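Local structure of putative mannose-1-phosphate guanylyl transferase (Thermus thermophilus, 2CU2) at residues Pro155-Trp160 and Arg243-Leu248. The protein probably catalyses the transfer of a guanylyl group from GTP to mannose 1-phosphate, making GDP-mannose. Numbering follows the deposited sequence.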
ATOM      1  N   PRO A 155     -40.760 -29.108  -5.422  1.00 48.08           N
ATOM      2  CA  PRO A 155     -41.105 -29.053  -6.847  1.00 48.40           C
ATOM      3  C   PRO A 155     -41.489 -27.647  -7.309  1.00 48.90           C
ATOM      4  O   PRO A 155     -41.929 -26.817  -6.512  1.00 47.82           O
ATOM      5  CB  PRO A 155     -42.261 -30.050  -6.957  1.00 47.89           C
ATOM      6  CG  PRO A 155     -42.922 -29.936  -5.620  1.00 48.99           C
ATOM      7  CD  PRO A 155     -41.737 -29.921  -4.677  1.00 48.21           C
ATOM      8  N   ARG A 156     -41.312 -27.386  -8.599  1.00 50.46           N
ATOM      9  CA  ARG A 156     -41.635 -26.088  -9.175  1.00 51.77           C
ATOM     10  C   ARG A 156     -43.132 -25.933  -9.415  1.00 51.86           C
ATOM     11  O   ARG A 156     -43.789 -26.853  -9.903  1.00 52.26           O
ATOM     12  CB  ARG A 156     -40.874 -25.891 -10.494  1.00 52.98           C
ATOM     13  CG  ARG A 156     -41.170 -24.574 -11.197  1.00 55.41           C
ATOM     14  CD  ARG A 156     -39.992 -24.097 -12.037  1.00 57.60           C
ATOM     15  NE  ARG A 156     -40.250 -22.777 -12.610  1.00 60.57           N
ATOM     16  CZ  ARG A 156     -39.307 -21.895 -12.933  1.00 62.82           C
ATOM     17  NH1 ARG A 156     -38.023 -22.182 -12.741  1.00 63.79           N
ATOM     18  NH2 ARG A 156     -39.643 -20.713 -13.440  1.00 61.68           N
ATOM     19  N   GLU A 157     -43.662 -24.766  -9.059  1.00 51.81           N
ATOM     20  CA  GLU A 157     -45.078 -24.455  -9.238  1.00 51.31           C
ATOM     21  C   GLU A 157     -45.170 -23.182 -10.072  1.00 49.75           C
ATOM     22  O   GLU A 157     -45.288 -22.083  -9.530  1.00 49.22           O
ATOM     23  CB  GLU A 157     -45.753 -24.212  -7.888  1.00 53.73           C
ATOM     24  CG  GLU A 157     -45.478 -25.273  -6.837  1.00 56.91           C
ATOM     25  CD  GLU A 157     -45.962 -24.858  -5.457  1.00 59.31           C
ATOM     26  OE1 GLU A 157     -46.078 -23.636  -5.201  1.00 58.90           O
ATOM     27  OE2 GLU A 157     -46.223 -25.754  -4.625  1.00 61.00           O
ATOM     28  N   GLY A 158     -45.110 -23.330 -11.389  1.00 47.91           N
ATOM     29  CA  GLY A 158     -45.178 -22.170 -12.256  1.00 46.42           C
ATOM     30  C   GLY A 158     -43.891 -21.358 -12.221  1.00 46.34           C
ATOM     31  O   GLY A 158     -42.813 -21.884 -12.495  1.00 45.27           O
ATOM     32  N   ALA A 159     -43.999 -20.081 -11.862  1.00 44.68           N
ATOM     33  CA  ALA A 159     -42.840 -19.194 -11.812  1.00 43.92           C
ATOM     34  C   ALA A 159     -41.969 -19.316 -10.564  1.00 43.00           C
ATOM     35  O   ALA A 159     -40.951 -18.638 -10.458  1.00 43.02           O
ATOM     36  CB  ALA A 159     -43.294 -17.743 -11.979  1.00 43.06           C
ATOM     37  N   TRP A 160     -42.354 -20.175  -9.627  1.00 42.53           N
ATOM     38  CA  TRP A 160     -41.570 -20.321  -8.407  1.00 42.93           C
ATOM     39  C   TRP A 160     -41.516 -21.771  -7.913  1.00 43.20           C
ATOM     40  O   TRP A 160     -42.099 -22.692  -8.476  1.00 44.76           O
ATOM     41  CB  TRP A 160     -42.169 -19.417  -7.324  1.00 41.94           C
ATOM     42  CG  TRP A 160     -43.568 -19.814  -7.018  1.00 42.13           C
ATOM     43  CD1 TRP A 160     -43.985 -20.902  -6.216  1.00 41.84           C
ATOM     44  CD2 TRP A 160     -44.773 -19.131  -7.443  1.00 42.06           C
ATOM     45  NE1 TRP A 160     -45.337 -20.978  -6.100  1.00 43.27           N
ATOM     46  CE2 TRP A 160     -45.870 -19.847  -6.900  1.00 42.81           C
ATOM     47  CE3 TRP A 160     -45.010 -18.009  -8.230  1.00 42.84           C
ATOM     48  CZ2 TRP A 160     -47.165 -19.431  -7.164  1.00 44.33           C
ATOM     49  CZ3 TRP A 160     -46.303 -17.590  -8.489  1.00 43.30           C
ATOM     50  CH2 TRP A 160     -47.387 -18.313  -7.959  1.00 43.90           C
ATOM     51  N   ARG A 243     -45.158 -22.050   5.301  1.00 45.10           N
ATOM     52  CA  ARG A 243     -45.592 -21.781   3.930  1.00 45.79           C
ATOM     53  C   ARG A 243     -44.636 -20.831   3.195  1.00 44.91           C
ATOM     54  O   ARG A 243     -44.788 -19.617   3.214  1.00 44.19           O
ATOM     55  CB  ARG A 243     -46.992 -21.169   3.986  1.00 47.78           C
ATOM     56  CG  ARG A 243     -48.068 -22.208   4.302  1.00 51.30           C
ATOM     57  CD  ARG A 243     -49.462 -21.578   4.413  1.00 55.18           C
ATOM     58  NE  ARG A 243     -50.233 -21.816   3.190  1.00 58.08           N
ATOM     59  CZ  ARG A 243     -51.372 -21.115   3.033  1.00 60.47           C
ATOM     60  NH1 ARG A 243     -51.754 -20.251   3.957  1.00 61.34           N
ATOM     61  NH2 ARG A 243     -52.113 -21.296   1.936  1.00 61.63           N
ATOM     62  N   VAL A 244     -43.588 -21.414   2.564  1.00 43.17           N
ATOM     63  CA  VAL A 244     -42.560 -20.620   1.905  1.00 40.68           C
ATOM     64  C   VAL A 244     -42.469 -20.925   0.407  1.00 40.06           C
ATOM     65  O   VAL A 244     -42.512 -22.065  -0.036  1.00 38.84           O
ATOM     66  CB  VAL A 244     -41.223 -20.936   2.573  1.00 40.67           C
ATOM     67  CG1 VAL A 244     -40.110 -20.119   1.921  1.00 40.82           C
ATOM     68  CG2 VAL A 244     -41.290 -20.603   4.053  1.00 41.32           C
ATOM     69  N   ARG A 245     -42.383 -19.839  -0.386  1.00 38.78           N
ATOM     70  CA  ARG A 245     -42.134 -19.995  -1.815  1.00 38.45           C
ATOM     71  C   ARG A 245     -40.799 -19.351  -2.204  1.00 37.56           C
ATOM     72  O   ARG A 245     -40.317 -18.424  -1.571  1.00 37.92           O
ATOM     73  CB  ARG A 245     -43.276 -19.321  -2.579  1.00 39.06           C
ATOM     74  CG  ARG A 245     -44.559 -20.151  -2.581  1.00 40.52           C
ATOM     75  CD  ARG A 245     -45.766 -19.337  -3.063  1.00 42.09           C
ATOM     76  NE  ARG A 245     -46.940 -20.200  -3.226  1.00 43.74           N
ATOM     77  CZ  ARG A 245     -48.110 -19.603  -3.526  1.00 45.61           C
ATOM     78  NH1 ARG A 245     -48.171 -18.289  -3.669  1.00 46.91           N
ATOM     79  NH2 ARG A 245     -49.209 -20.346  -3.686  1.00 46.89           N
ATOM     80  N   VAL A 246     -40.173 -19.903  -3.260  1.00 34.94           N
ATOM     81  CA  VAL A 246     -38.880 -19.369  -3.674  1.00 34.21           C
ATOM     82  C   VAL A 246     -38.841 -19.069  -5.174  1.00 34.92           C
ATOM     83  O   VAL A 246     -39.195 -19.893  -6.008  1.00 35.40           O
ATOM     84  CB  VAL A 246     -37.805 -20.397  -3.317  1.00 32.89           C
ATOM     85  CG1 VAL A 246     -36.422 -19.851  -3.666  1.00 33.67           C
ATOM     86  CG2 VAL A 246     -37.863 -20.710  -1.833  1.00 32.76           C
ATOM     87  N   VAL A 247     -38.358 -17.871  -5.478  1.00 33.87           N
ATOM     88  CA  VAL A 247     -38.082 -17.430  -6.840  1.00 34.76           C
ATOM     89  C   VAL A 247     -36.581 -17.433  -7.138  1.00 35.09           C
ATOM     90  O   VAL A 247     -35.767 -16.900  -6.399  1.00 35.60           O
ATOM     91  CB  VAL A 247     -38.650 -16.020  -7.012  1.00 34.38           C
ATOM     92  CG1 VAL A 247     -38.366 -15.515  -8.425  1.00 34.34           C
ATOM     93  CG2 VAL A 247     -40.149 -16.038  -6.784  1.00 34.69           C
ATOM     94  N   LEU A 248     -36.223 -18.101  -8.251  1.00 34.79           N
ATOM     95  CA  LEU A 248     -34.816 -18.169  -8.622  1.00 35.35           C
ATOM     96  C   LEU A 248     -34.393 -16.973  -9.478  1.00 35.36           C
ATOM     97  O   LEU A 248     -34.893 -16.737 -10.570  1.00 36.70           O
ATOM     98  CB  LEU A 248     -34.592 -19.464  -9.406  1.00 34.39           C
ATOM     99  CG  LEU A 248     -34.628 -20.710  -8.521  1.00 36.18           C
ATOM    100  CD1 LEU A 248     -34.112 -21.953  -9.247  1.00 36.63           C
ATOM    101  CD2 LEU A 248     -33.782 -20.569  -7.257  1.00 37.31           C
TER
HETATM  102  O   HOH W   1     -38.257 -19.276  -9.881  1.00 37.19           O
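Trp160 and Val247 bring the backbones within 4.8 Å, CA to CA, where the turn at the end of Pro155-Trp160 passes strand Val244-Leu248; a water links the two backbones here, donating to Ala159 O and accepting from Leu248 N. Glu157 to Trp160 forms a type II' beta turn, with Gly158 at positive phi and a hydrogen bond from Glu157 N to Trp160 O joining the two strand ends. The indole of Trp160 lies over the extended side chain of Arg245. CD of Arg245 makes a CH-pi contact with the five-membered ring, 3.9 Å from its centroid, and CZ2 of Trp160 sits over the centre of the guanidinium, the two planes 33° apart. Trp160 CG stands between its own backbone N and carbonyl carbon (chi1 61°), which carries the ring across Arg245 while CB rests against Val247 CG2 at 4.0 Å and lies 3.3 Å from Val246 O. On the opposite ring face lies Glu157 O. Trp160 NE1 donates to the anti lone pair of Glu157 OE1 at 2.9 Å (N-H...O 144°), which, with the packing on both faces, helps hold the ring's rotation; that oxygen stays 4.1 Å from Arg245 NE, too far for a salt bridge. The guanidinium is instead anchored by Glu130 and by Ala128 O, the latter at the end of helix 115-128. An alanine in place of Trp160 would probably leave one face of the Arg245 side chain without its cover and Glu157 OE1 without its indole donor. At the other side of the turn, Arg156 NE bonds Gly158 O at 2.7 Å. This is a two-residue beta hairpin, strands 150-157 and 160-167, whose second strand pairs antiparallel with 244-249 in the mixed sheet of the GT-A-type nucleotidyltransferase domain.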